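Local coordinates for protein peptidoglycan glycosyltransferase (Atopobium parvulum, PDB 4OVD) that belongs to the penicillin-binding proteins, pairing a dimerisation domain with a penicillin-binding transpeptidase domain, at residues E280-E292 with G383-R395. Sequence-based numbering, arbitrary orientation.
Sequences ESLNLKLVSSIYE and GIDFPGEATGIVR
V287 lies against E389 and I384 where the one-turn helix 285-288 of the penicillin-binding transpeptidase domain packs on the irregular loop 383-395, a worked example of how an irregular loop packs on a short helix and its flanking residues, with one direct backbone hydrogen bond. The two branches of V287 divide the work. CG1, set anti to the backbone N (chi1 177°), meets CB of E389 at 3.8 Å, the two side chains crossing at about a right angle, while CG2 reaches tip to tip toward CD1 of I384. The carboxylate of E389 takes no part here: it turns back within its own loop, OE1 accepting from G383 N and OE2 bonding to T382. Nearer the start of the helix, L284 and F386 also cross roughly perpendicularly. L284 CG lies over one face of the ring, and L284 CB approaches ring atom CE2 to 3.9 Å. Water 1 sits in the ring plane at its edge, bridging the segments: it accepts from L284 N, donates to P387 O and bonds S288 OG. Farther along, the methyl CG2 of I290 rests on CB of A390 at 3.6 Å, and CD1 of I290 meets CD1 of I393 with the side chains again crosswise. The buried side chain of L286 instead meets strand 248-253 and F418 of helix 418-429, placing the helix between these elements and the loop. The helix is tied directly to the loop by A390 N, which donates to V287 O over 2.8 Å in a nearly straight bond, 168° at the hydrogen.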
ATOM      1  N   GLU A 280       6.274   2.707  18.605  1.00 51.51           N
ATOM      2  CA  GLU A 280       6.538   2.346  17.235  1.00 54.35           C
ATOM      3  C   GLU A 280       5.523   1.385  16.609  1.00 48.30           C
ATOM      4  O   GLU A 280       5.292   1.467  15.405  1.00 59.36           O
ATOM      5  CB  GLU A 280       7.972   1.877  17.008  1.00 70.35           C
ATOM      6  CG  GLU A 280       8.921   3.086  16.941  1.00 84.31           C
ATOM      7  CD  GLU A 280      10.310   2.776  16.403  1.00 94.41           C
ATOM      8  OE1 GLU A 280      10.486   1.736  15.732  1.00 81.95           O
ATOM      9  OE2 GLU A 280      11.224   3.603  16.625  1.00110.69           O
ATOM     10  N   SER A 281       4.796   0.613  17.404  1.00 45.37           N
ATOM     11  CA  SER A 281       3.795  -0.319  16.822  1.00 45.35           C
ATOM     12  C   SER A 281       2.509   0.403  16.389  1.00 46.35           C
ATOM     13  O   SER A 281       1.645  -0.192  15.753  1.00 46.06           O
ATOM     14  CB  SER A 281       3.415  -1.414  17.820  1.00 46.24           C
ATOM     15  OG  SER A 281       2.597  -0.883  18.861  1.00 47.06           O
ATOM     16  N   LEU A 282       2.375   1.676  16.767  1.00 42.57           N
ATOM     17  CA  LEU A 282       1.224   2.501  16.422  1.00 45.36           C
ATOM     18  C   LEU A 282       1.212   3.089  15.006  1.00 47.10           C
ATOM     19  O   LEU A 282       0.219   3.681  14.566  1.00 43.40           O
ATOM     20  CB  LEU A 282       1.123   3.664  17.411  1.00 43.85           C
ATOM     21  CG  LEU A 282       0.988   3.196  18.860  1.00 42.22           C
ATOM     22  CD1 LEU A 282       0.999   4.402  19.772  1.00 44.23           C
ATOM     23  CD2 LEU A 282      -0.270   2.382  19.047  1.00 43.39           C
ATOM     24  N   ASN A 283       2.329   2.996  14.326  1.00 40.41           N
ATOM     25  CA  ASN A 283       2.394   3.452  12.966  1.00 42.14           C
ATOM     26  C   ASN A 283       1.922   2.347  12.029  1.00 39.73           C
ATOM     27  O   ASN A 283       1.951   1.188  12.392  1.00 45.05           O
ATOM     28  CB  ASN A 283       3.843   3.643  12.586  1.00 44.20           C
ATOM     29  CG  ASN A 283       4.502   4.743  13.366  1.00 54.31           C
ATOM     30  OD1 ASN A 283       3.981   5.864  13.449  1.00 68.00           O
ATOM     31  ND2 ASN A 283       5.679   4.446  13.906  1.00 59.32           N
ATOM     32  N   LEU A 284       1.487   2.722  10.832  1.00 39.25           N
ATOM     33  CA  LEU A 284       1.246   1.743   9.782  1.00 38.17           C
ATOM     34  C   LEU A 284       2.480   1.900   8.930  1.00 38.91           C
ATOM     35  O   LEU A 284       2.702   2.967   8.271  1.00 40.75           O
ATOM     36  CB  LEU A 284       0.072   2.062   8.863  1.00 45.82           C
ATOM     37  CG  LEU A 284      -1.242   1.410   8.973  1.00 50.98           C
ATOM     38  CD1 LEU A 284      -2.027   1.867   7.746  1.00 49.92           C
ATOM     39  CD2 LEU A 284      -0.988  -0.088   8.963  1.00 52.93           C
ATOM     40  N   LYS A 285       3.283   0.871   8.874  1.00 35.58           N
ATOM     41  CA  LYS A 285       4.511   0.946   8.086  1.00 36.25           C
ATOM     42  C   LYS A 285       4.262   1.305   6.630  1.00 33.03           C
ATOM     43  O   LYS A 285       5.051   2.024   6.046  1.00 34.42           O
ATOM     44  CB  LYS A 285       5.308  -0.340   8.214  1.00 35.89           C
ATOM     45  CG  LYS A 285       5.891  -0.524   9.610  1.00 36.94           C
ATOM     46  CD  LYS A 285       6.722  -1.793   9.700  1.00 42.26           C
ATOM     47  CE  LYS A 285       7.518  -1.768  11.009  1.00 49.00           C
ATOM     48  NZ  LYS A 285       8.138  -3.085  11.215  1.00 53.89           N
ATOM     49  N   LEU A 286       3.191   0.785   6.035  1.00 35.49           N
ATOM     50  CA  LEU A 286       2.838   1.140   4.642  1.00 34.89           C
ATOM     51  C   LEU A 286       2.811   2.590   4.292  1.00 29.69           C
ATOM     52  O   LEU A 286       2.862   2.967   3.129  1.00 35.03           O
ATOM     53  CB  LEU A 286       1.406   0.689   4.353  1.00 42.79           C
ATOM     54  CG  LEU A 286       1.281  -0.804   4.315  1.00 49.39           C
ATOM     55  CD1 LEU A 286      -0.152  -1.205   4.364  1.00 49.26           C
ATOM     56  CD2 LEU A 286       1.921  -1.284   3.035  1.00 48.26           C
ATOM     57  N   VAL A 287       2.471   3.370   5.272  1.00 28.87           N
ATOM     58  CA  VAL A 287       2.342   4.833   5.193  1.00 30.82           C
ATOM     59  C   VAL A 287       3.533   5.617   5.609  1.00 30.71           C
ATOM     60  O   VAL A 287       3.951   6.638   4.984  1.00 30.82           O
ATOM     61  CB  VAL A 287       1.158   5.213   6.150  1.00 35.84           C
ATOM     62  CG1 VAL A 287       0.963   6.678   6.229  1.00 44.29           C
ATOM     63  CG2 VAL A 287      -0.132   4.567   5.635  1.00 42.04           C
ATOM     64  N   SER A 288       4.078   5.226   6.739  1.00 32.79           N
ATOM     65  CA  SER A 288       5.161   5.979   7.284  1.00 34.77           C
ATOM     66  C   SER A 288       6.540   5.410   7.133  1.00 40.02           C
ATOM     67  O   SER A 288       7.446   6.068   7.510  1.00 36.80           O
ATOM     68  CB  SER A 288       4.844   6.250   8.764  1.00 40.18           C
ATOM     69  OG  SER A 288       4.663   5.001   9.374  1.00 45.30           O
ATOM     70  N   SER A 289       6.753   4.189   6.675  1.00 33.32           N
ATOM     71  CA  SER A 289       8.157   3.767   6.467  1.00 34.58           C
ATOM     72  C   SER A 289       8.426   3.742   4.962  1.00 36.38           C
ATOM     73  O   SER A 289       7.502   3.558   4.142  1.00 37.20           O
ATOM     74  CB  SER A 289       8.387   2.363   7.064  1.00 40.58           C
ATOM     75  OG  SER A 289       8.039   2.392   8.411  1.00 43.10           O
ATOM     76  N   ILE A 290       9.678   3.930   4.586  1.00 31.79           N
ATOM     77  CA  ILE A 290      10.073   3.965   3.178  1.00 30.96           C
ATOM     78  C   ILE A 290      11.077   2.865   2.937  1.00 32.33           C
ATOM     79  O   ILE A 290      11.815   2.446   3.849  1.00 28.81           O
ATOM     80  CB  ILE A 290      10.656   5.287   2.726  1.00 32.77           C
ATOM     81  CG1 ILE A 290      11.974   5.600   3.413  1.00 33.54           C
ATOM     82  CG2 ILE A 290       9.644   6.442   2.976  1.00 40.27           C
ATOM     83  CD1 ILE A 290      12.545   6.945   2.892  1.00 34.06           C
ATOM     84  N   TYR A 291      11.015   2.365   1.709  1.00 29.44           N
ATOM     85  CA  TYR A 291      11.806   1.247   1.272  1.00 31.99           C
ATOM     86  C   TYR A 291      12.176   1.481  -0.166  1.00 30.97           C
ATOM     87  O   TYR A 291      11.511   2.275  -0.846  1.00 29.66           O
ATOM     88  CB  TYR A 291      10.913  -0.021   1.276  1.00 32.64           C
ATOM     89  CG  TYR A 291      10.414  -0.365   2.644  1.00 32.62           C
ATOM     90  CD1 TYR A 291      11.205  -1.090   3.543  1.00 34.34           C
ATOM     91  CD2 TYR A 291       9.170   0.035   3.054  1.00 36.69           C
ATOM     92  CE1 TYR A 291      10.774  -1.352   4.823  1.00 38.68           C
ATOM     93  CE2 TYR A 291       8.714  -0.234   4.348  1.00 37.69           C
ATOM     94  CZ  TYR A 291       9.508  -0.947   5.213  1.00 43.82           C
ATOM     95  OH  TYR A 291       9.045  -1.170   6.493  1.00 47.08           O
ATOM     96  N   GLU A 292      13.206   0.781  -0.635  1.00 29.51           N
ATOM     97  CA  GLU A 292      13.541   0.774  -2.078  1.00 31.81           C
ATOM     98  C   GLU A 292      12.547  -0.274  -2.576  1.00 32.89           C
ATOM     99  O   GLU A 292      12.576  -1.401  -2.118  1.00 31.89           O
ATOM    100  CB  GLU A 292      14.979   0.369  -2.298  1.00 36.73           C
ATOM    101  CG  GLU A 292      15.373   0.523  -3.700  1.00 42.10           C
ATOM    102  CD  GLU A 292      16.825   0.244  -3.912  1.00 44.43           C
ATOM    103  OE1 GLU A 292      17.217  -0.940  -3.894  1.00 39.98           O
ATOM    104  OE2 GLU A 292      17.518   1.209  -4.228  1.00 45.06           O
ATOM    105  N   GLY A 383      -2.433  11.143   0.013  1.00 42.68           N
ATOM    106  CA  GLY A 383      -3.655  11.764   0.488  1.00 42.64           C
ATOM    107  C   GLY A 383      -4.373  10.849   1.462  1.00 39.62           C
ATOM    108  O   GLY A 383      -5.438  11.168   1.883  1.00 41.64           O
ATOM    109  N   ILE A 384      -3.811   9.685   1.793  1.00 32.41           N
ATOM    110  CA  ILE A 384      -4.466   8.742   2.736  1.00 31.91           C
ATOM    111  C   ILE A 384      -4.763   9.447   4.072  1.00 37.21           C
ATOM    112  O   ILE A 384      -4.008  10.348   4.529  1.00 34.13           O
ATOM    113  CB  ILE A 384      -3.622   7.463   2.960  1.00 34.89           C
ATOM    114  CG1 ILE A 384      -4.322   6.469   3.898  1.00 34.27           C
ATOM    115  CG2 ILE A 384      -2.237   7.821   3.528  1.00 34.78           C
ATOM    116  CD1 ILE A 384      -3.761   5.102   3.828  1.00 34.94           C
ATOM    117  N   ASP A 385      -5.877   9.069   4.710  1.00 35.05           N
ATOM    118  CA  ASP A 385      -6.240   9.730   5.944  1.00 37.06           C
ATOM    119  C   ASP A 385      -5.690   8.965   7.143  1.00 35.07           C
ATOM    120  O   ASP A 385      -6.440   8.366   7.915  1.00 39.29           O
ATOM    121  CB  ASP A 385      -7.757   9.959   6.023  1.00 38.09           C
ATOM    122  CG  ASP A 385      -8.547   8.682   5.820  1.00 38.72           C
ATOM    123  OD1 ASP A 385      -8.033   7.718   5.168  1.00 39.53           O
ATOM    124  OD2 ASP A 385      -9.723   8.653   6.242  1.00 40.16           O
ATOM    125  N   PHE A 386      -4.381   9.068   7.321  1.00 38.16           N
ATOM    126  CA  PHE A 386      -3.689   8.379   8.395  1.00 35.90           C
ATOM    127  C   PHE A 386      -2.434   9.174   8.701  1.00 31.28           C
ATOM    128  O   PHE A 386      -1.761   9.652   7.792  1.00 36.06           O
ATOM    129  CB  PHE A 386      -3.356   6.936   7.998  1.00 37.44           C
ATOM    130  CG  PHE A 386      -3.084   6.081   9.138  1.00 34.78           C
ATOM    131  CD1 PHE A 386      -4.145   5.585   9.881  1.00 38.87           C
ATOM    132  CD2 PHE A 386      -1.804   5.845   9.570  1.00 41.22           C
ATOM    133  CE1 PHE A 386      -3.927   4.861  11.038  1.00 39.37           C
ATOM    134  CE2 PHE A 386      -1.584   5.080  10.712  1.00 36.54           C
ATOM    135  CZ  PHE A 386      -2.642   4.590  11.445  1.00 36.26           C
ATOM    136  N   PRO A 387      -2.074   9.283   9.976  1.00 33.19           N
ATOM    137  CA  PRO A 387      -0.926  10.159  10.282  1.00 39.34           C
ATOM    138  C   PRO A 387       0.442   9.669   9.860  1.00 37.97           C
ATOM    139  O   PRO A 387       0.616   8.508   9.711  1.00 40.88           O
ATOM    140  CB  PRO A 387      -0.960  10.273  11.803  1.00 39.62           C
ATOM    141  CG  PRO A 387      -2.224   9.576  12.237  1.00 38.48           C
ATOM    142  CD  PRO A 387      -2.712   8.709  11.173  1.00 32.94           C
ATOM    143  N   GLY A 388       1.381  10.577   9.637  1.00 39.59           N
ATOM    144  CA  GLY A 388       2.768  10.200   9.376  1.00 37.93           C
ATOM    145  C   GLY A 388       3.112   9.732   7.997  1.00 36.19           C
ATOM    146  O   GLY A 388       4.107   9.065   7.820  1.00 38.18           O
ATOM    147  N   GLU A 389       2.339  10.143   6.996  1.00 36.56           N
ATOM    148  CA  GLU A 389       2.574   9.648   5.645  1.00 38.08           C
ATOM    149  C   GLU A 389       3.910  10.158   5.137  1.00 38.79           C
ATOM    150  O   GLU A 389       4.126  11.348   5.147  1.00 38.70           O
ATOM    151  CB  GLU A 389       1.444  10.060   4.666  1.00 39.67           C
ATOM    152  CG  GLU A 389       1.716   9.418   3.306  1.00 39.53           C
ATOM    153  CD  GLU A 389       0.639   9.530   2.235  1.00 39.98           C
ATOM    154  OE1 GLU A 389      -0.267  10.415   2.313  1.00 44.54           O
ATOM    155  OE2 GLU A 389       0.709   8.683   1.305  1.00 40.84           O
ATOM    156  N   ALA A 390       4.812   9.282   4.707  1.00 36.74           N
ATOM    157  CA  ALA A 390       6.074   9.754   4.166  1.00 43.05           C
ATOM    158  C   ALA A 390       5.948  10.174   2.698  1.00 38.03           C
ATOM    159  O   ALA A 390       5.224   9.595   1.947  1.00 37.68           O
ATOM    160  CB  ALA A 390       7.141   8.678   4.317  1.00 45.71           C
ATOM    161  N   THR A 391       6.660  11.186   2.278  1.00 33.04           N
ATOM    162  CA  THR A 391       6.628  11.556   0.883  1.00 36.12           C
ATOM    163  C   THR A 391       7.601  10.684   0.080  1.00 33.02           C
ATOM    164  O   THR A 391       7.426  10.476  -1.116  1.00 38.20           O
ATOM    165  CB  THR A 391       7.102  13.003   0.700  1.00 43.99           C
ATOM    166  OG1 THR A 391       8.509  13.063   1.006  1.00 56.42           O
ATOM    167  CG2 THR A 391       6.372  13.885   1.619  1.00 47.94           C
ATOM    168  N   GLY A 392       8.644  10.180   0.745  1.00 33.08           N
ATOM    169  CA  GLY A 392       9.641   9.390   0.085  1.00 30.64           C
ATOM    170  C   GLY A 392      10.722  10.290  -0.463  1.00 31.04           C
ATOM    171  O   GLY A 392      10.638  11.525  -0.361  1.00 34.30           O
ATOM    172  N   ILE A 393      11.751   9.669  -1.008  1.00 32.47           N
ATOM    173  CA  ILE A 393      12.935  10.334  -1.496  1.00 37.11           C
ATOM    174  C   ILE A 393      13.127   9.868  -2.887  1.00 34.82           C
ATOM    175  O   ILE A 393      13.616   8.769  -3.144  1.00 36.76           O
ATOM    176  CB  ILE A 393      14.146   9.974  -0.606  1.00 43.47           C
ATOM    177  CG1 ILE A 393      13.865  10.405   0.869  1.00 51.22           C
ATOM    178  CG2 ILE A 393      15.386  10.684  -1.119  1.00 38.81           C
ATOM    179  CD1 ILE A 393      14.810   9.809   1.889  1.00 48.77           C
ATOM    180  N   VAL A 394      12.758  10.741  -3.794  1.00 37.91           N
ATOM    181  CA  VAL A 394      12.731  10.430  -5.227  1.00 35.21           C
ATOM    182  C   VAL A 394      13.353  11.628  -5.938  1.00 39.47           C
ATOM    183  O   VAL A 394      12.929  12.782  -5.736  1.00 38.60           O
ATOM    184  CB  VAL A 394      11.262  10.259  -5.672  1.00 36.30           C
ATOM    185  CG1 VAL A 394      11.178   9.903  -7.151  1.00 42.20           C
ATOM    186  CG2 VAL A 394      10.525   9.206  -4.817  1.00 36.57           C
ATOM    187  N   ARG A 395      14.378  11.362  -6.727  1.00 37.36           N
ATOM    188  CA  ARG A 395      15.058  12.405  -7.444  1.00 43.38           C
ATOM    189  C   ARG A 395      14.149  12.991  -8.503  1.00 44.52           C
ATOM    190  O   ARG A 395      13.419  12.255  -9.134  1.00 39.24           O
ATOM    191  CB  ARG A 395      16.285  11.857  -8.167  1.00 40.27           C
ATOM    192  CG  ARG A 395      17.469  11.632  -7.275  1.00 46.96           C
ATOM    193  CD  ARG A 395      18.522  10.857  -8.016  1.00 51.83           C
ATOM    194  NE  ARG A 395      19.642  10.584  -7.133  1.00 60.85           N
ATOM    195  CZ  ARG A 395      20.867  11.042  -7.308  1.00 71.04           C
ATOM    196  NH1 ARG A 395      21.182  11.728  -8.397  1.00 72.92           N
ATOM    197  NH2 ARG A 395      21.808  10.739  -6.420  1.00 89.80           N
TER
HETATM  198  O   HOH W   1       1.834   5.729  10.210  1.00 43.32           O